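Local atomic coordinates of uncharacterized conserved protein YndB, AHSA1/START domain (Micromonospora chersina, PDB entry 6V04), a protein that is of unknown function but, as a START/Bet v1-like protein encoded in the dynemicin biosynthetic locus, probably takes part in making that antibiotic. Residues 23-26 and 27-31; 47-50 and 51-54. All coordinates share one frame; numbering follows the deposited sequence.

Interaction 1: residues 23-26 and 27-31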
loop_
_atom_site.group_PDB
_atom_site.type_symbol
_atom_site.label_atom_id
_atom_site.label_comp_id
_atom_site.label_asym_id
_atom_site.label_seq_id
_atom_site.Cartn_x
_atom_site.Cartn_y
_atom_site.Cartn_z
ATOM N N PRO A 23 10.235 -2.627 -28.486
ATOM C CA PRO A 23 9.031 -2.532 -29.314
ATOM C C PRO A 23 7.771 -2.802 -28.506
ATOM O O PRO A 23 7.801 -3.409 -27.432
ATOM C CB PRO A 23 9.250 -3.605 -30.386
ATOM C CG PRO A 23 10.158 -4.585 -29.756
ATOM C CD PRO A 23 11.053 -3.800 -28.838
ATOM N N VAL A 24 6.642 -2.340 -29.056
ATOM C CA VAL A 24 5.379 -2.388 -28.323
ATOM C C VAL A 24 5.029 -3.821 -27.943
ATOM O O VAL A 24 4.486 -4.076 -26.864
ATOM C CB VAL A 24 4.256 -1.734 -29.150
ATOM C CG1 VAL A 24 2.888 -2.037 -28.546
ATOM C CG2 VAL A 24 4.466 -0.238 -29.228
ATOM N N ASP A 25 5.312 -4.773 -28.832
ATOM C CA ASP A 25 4.947 -6.155 -28.553
ATOM C C ASP A 25 5.704 -6.685 -27.340
ATOM O O ASP A 25 5.132 -7.387 -26.497
ATOM C CB ASP A 25 5.215 -7.016 -29.788
ATOM C CG ASP A 25 4.575 -8.387 -29.696
ATOM O OD1 ASP A 25 5.055 -9.218 -28.896
ATOM O OD2 ASP A 25 3.582 -8.629 -30.416
ATOM N N GLU A 26 6.986 -6.329 -27.216
ATOM C CA GLU A 26 7.772 -6.772 -26.068
ATOM C C GLU A 26 7.273 -6.131 -24.780
ATOM O O GLU A 26 7.127 -6.808 -23.753
ATOM C CB GLU A 26 9.248 -6.447 -26.295
ATOM C CG GLU A 26 10.159 -6.905 -25.169
ATOM C CD GLU A 26 11.622 -6.581 -25.415
ATOM O OE1 GLU A 26 12.434 -6.743 -24.473
ATOM O OE2 GLU A 26 11.956 -6.172 -26.549
ATOM N N VAL A 27 6.985 -4.826 -24.817
ATOM C CA VAL A 27 6.479 -4.155 -23.628
ATOM C C VAL A 27 5.141 -4.748 -23.219
ATOM O O VAL A 27 4.871 -4.945 -22.030
ATOM C CB VAL A 27 6.366 -2.637 -23.865
ATOM C CG1 VAL A 27 5.827 -1.942 -22.617
ATOM C CG2 VAL A 27 7.709 -2.050 -24.286
ATOM N N TRP A 28 4.269 -5.018 -24.194
ATOM C CA TRP A 28 2.964 -5.591 -23.880
ATOM C C TRP A 28 3.102 -6.920 -23.143
ATOM O O TRP A 28 2.390 -7.172 -22.164
ATOM C CB TRP A 28 2.148 -5.783 -25.155
ATOM C CG TRP A 28 0.812 -6.368 -24.863
ATOM C CD1 TRP A 28 0.392 -7.632 -25.137
ATOM C CD2 TRP A 28 -0.282 -5.711 -24.215
ATOM N NE1 TRP A 28 -0.903 -7.807 -24.704
ATOM C CE2 TRP A 28 -1.339 -6.642 -24.134
ATOM C CE3 TRP A 28 -0.478 -4.422 -23.707
ATOM C CZ2 TRP A 28 -2.574 -6.323 -23.572
ATOM C CZ3 TRP A 28 -1.706 -4.112 -23.141
ATOM C CH2 TRP A 28 -2.735 -5.059 -23.081
ATOM N N GLU A 29 3.977 -7.805 -23.629
ATOM C CA GLU A 29 4.210 -9.063 -22.922
ATOM C C GLU A 29 4.717 -8.806 -21.512
ATOM O O GLU A 29 4.273 -9.452 -20.558
ATOM C CB GLU A 29 5.198 -9.937 -23.696
ATOM C CG GLU A 29 4.635 -10.507 -24.980
ATOM C CD GLU A 29 3.357 -11.296 -24.760
ATOM O OE1 GLU A 29 3.345 -12.186 -23.881
ATOM O OE2 GLU A 29 2.359 -11.012 -25.459
ATOM N N ALA A 30 5.622 -7.836 -21.358
ATOM C CA ALA A 30 6.226 -7.592 -20.051
ATOM C C ALA A 30 5.219 -7.067 -19.040
ATOM O O ALA A 30 5.416 -7.249 -17.832
ATOM C CB ALA A 30 7.397 -6.617 -20.188
ATOM N N VAL A 31 4.149 -6.401 -19.488
ATOM C CA VAL A 31 3.152 -5.880 -18.557
ATOM C C VAL A 31 1.905 -6.751 -18.456
ATOM O O VAL A 31 0.991 -6.396 -17.701
ATOM C CB VAL A 31 2.751 -4.426 -18.901
ATOM C CG1 VAL A 31 3.976 -3.552 -18.989
ATOM C CG2 VAL A 31 1.931 -4.357 -20.191
#

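Interaction 2: residues 47-50 and 51-54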
loop_
_atom_site.group_PDB
_atom_site.type_symbol
_atom_site.label_atom_id
_atom_site.label_comp_id
_atom_site.label_asym_id
_atom_site.label_seq_id
_atom_site.Cartn_x
_atom_site.Cartn_y
_atom_site.Cartn_z
ATOM N N PRO A 47 -3.790 -13.757 -14.809
ATOM C CA PRO A 47 -3.615 -12.655 -15.760
ATOM C C PRO A 47 -4.840 -11.759 -15.769
ATOM O O PRO A 47 -5.959 -12.194 -15.499
ATOM C CB PRO A 47 -3.422 -13.359 -17.105
ATOM C CG PRO A 47 -4.031 -14.701 -16.928
ATOM C CD PRO A 47 -3.853 -15.063 -15.486
ATOM N N MET A 48 -4.612 -10.490 -16.066
ATOM C CA MET A 48 -5.723 -9.562 -16.237
ATOM C C MET A 48 -6.573 -9.973 -17.434
ATOM O O MET A 48 -6.058 -10.197 -18.532
ATOM C CB MET A 48 -5.182 -8.152 -16.413
ATOM C CG MET A 48 -4.519 -7.597 -15.177
ATOM S SD MET A 48 -4.156 -5.854 -15.383
ATOM C CE MET A 48 -3.557 -5.413 -13.762
ATOM N N THR A 49 -7.883 -10.080 -17.209
ATOM C CA THR A 49 -8.844 -10.529 -18.205
ATOM C C THR A 49 -10.066 -9.625 -18.141
ATOM O O THR A 49 -10.527 -9.279 -17.051
ATOM C CB THR A 49 -9.255 -11.989 -17.960
ATOM O OG1 THR A 49 -8.106 -12.835 -18.094
ATOM C CG2 THR A 49 -10.339 -12.425 -18.934
ATOM N N THR A 50 -10.588 -9.238 -19.307
ATOM C CA THR A 50 -11.740 -8.343 -19.349
ATOM C C THR A 50 -12.877 -8.871 -18.480
ATOM O O THR A 50 -13.326 -10.011 -18.641
ATOM C CB THR A 50 -12.228 -8.173 -20.793
ATOM O OG1 THR A 50 -11.228 -7.502 -21.570
ATOM C CG2 THR A 50 -13.522 -7.359 -20.836
ATOM N N GLY A 51 -13.348 -8.027 -17.565
ATOM C CA GLY A 51 -14.501 -8.348 -16.751
ATOM C C GLY A 51 -14.236 -9.283 -15.593
ATOM O O GLY A 51 -15.194 -9.734 -14.956
ATOM N N ALA A 52 -12.974 -9.586 -15.296
ATOM C CA ALA A 52 -12.616 -10.549 -14.269
ATOM C C ALA A 52 -11.788 -9.894 -13.170
ATOM O O ALA A 52 -11.100 -8.892 -13.385
ATOM C CB ALA A 52 -11.824 -11.726 -14.859
ATOM N N SER A 53 -11.853 -10.488 -11.987
ATOM C CA SER A 53 -11.093 -10.006 -10.852
ATOM C C SER A 53 -9.765 -10.740 -10.756
ATOM O O SER A 53 -9.628 -11.885 -11.194
ATOM C CB SER A 53 -11.887 -10.178 -9.556
ATOM O OG SER A 53 -12.178 -11.541 -9.311
ATOM N N THR A 54 -8.774 -10.053 -10.196
ATOM C CA THR A 54 -7.498 -10.671 -9.877
ATOM C C THR A 54 -6.891 -9.928 -8.690
ATOM O O THR A 54 -7.535 -9.084 -8.061
ATOM C CB THR A 54 -6.587 -10.710 -11.115
ATOM O OG1 THR A 54 -5.415 -11.493 -10.837
ATOM C CG2 THR A 54 -6.177 -9.325 -11.564
HETATM O O HOH W 1 -8.611 -10.126 -14.422
#

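Interaction 1: residues 23-26 and 27-31
Val27 N donates to Pro23 O at 3.1 Å and opens the ladder of i to i+4 backbone bonds in helix 24-32. Pro23 holds the N-cap position. The side chain of Val27 also comes back over this first turn. Its CG1 is anti to the backbone N (chi1 180°), which puts CG2 beside that N and 3.4 Å from Pro23 O. Val27 is buried, and it packs on Leu96 of strand 90-98 and Thr103 of strand 103-110.

Trp28 N makes the shortest of the four bonds, 2.8 Å to Val24 O. Its CB lies against the same carbonyl oxygen. Beyond CB the indole, also buried, heads off from 23-26.

Glu29 N bonds to Asp25 O at 3.1 Å. Its CG sits 3.5 Å from Asp25 O, because chi1 (-70°) turns CG to the backbone N side. The Asp25 and Glu29 side chains lie alongside each other, and their carboxylate planes are 27° apart. Asp25 is poorly ordered, but as modelled its OD1 is 4.7 Å from Glu29 OE2, and any repulsion between the like charges is probably mild. The Asp25 side chain also touches Arg74.

Ala30 N reaches Glu26 O at 3.0 Å, and its CB rests near the same oxygen. The methyl is buried against Leu133 and Leu137 of helix 116-139. This is the regular start of an alpha-helix, here the short helix that follows the first strand in the Bet v1-like helix-grip fold.

Interaction 2: residues 47-50 and 51-54
Thr49 to Ala52 form a type II beta turn, which reverses the chain between the loop 47-50 and strand 53-57. Ala52 N donates to Thr49 O at 3.0 Å and closes the turn. The N-H...O angle is 149°, and the donor is tilted 34° from the carbonyl plane. Gly51 takes the third turn position with positive phi, where glycine is common in type II turns. A water joins Thr49 and Ala52 a second time. It accepts from Thr49 N at 2.9 Å and donates a weak bond to Ala52 O.

The turn leads into strand 53-57 of the first antiparallel sheet of this START/Bet v1-like protein, between strands 43-44 and 63-72. Gly51 and Ala52 make backbone hydrogen bonds with Val68 of strand 63-72, and Thr54 does so with Ile66 of the same strand.

The side chains add light contacts across the turn. Thr49 CB and Ala52 CB meet at 4.0 Å, and the Ala52 methyl (CB) also lies 3.5 Å from Thr49 O. Thr49 OG1 gives a weak bond to Pro47 O within its own arm. With Thr50 OG1 at chi1 -65°, CG2 is anti to the backbone N and beside the carbonyl carbon, which brings this methyl to 3.3 Å from Gly51 N.

Met48 has an extended chain that runs toward the neighbouring strands, where it touches Val68, Leu77 and Phe79. Thr54 OG1 is hydrogen-bonded to Ala46 O and to Ser45 OG. The Thr54 methyl meets the methionine, with Thr54 CG2 4.3 Å from Met48 CG.

In the fold
From the N terminus, the chain first runs through strand 14-20, an outermost strand of the first sheet. Interaction 1 then forms within helix 24-32 and closes no loop beyond single helical turns. This helix packs on strands 90-98 and 103-110 and on helix 116-139. Helix 34-40 and strand 43-44 follow. Interaction 2 closes the tight turn that leads into strand 53-57, next to strand 63-72. The two contacts are in series and neither nest nor cross. The centres of interactions 1 and 2 lie about 18 Å apart. The nearest atoms of interactions 1 and 2 are about 6 Å apart, without touching. Both lie in the AHSA1-like part of the chain.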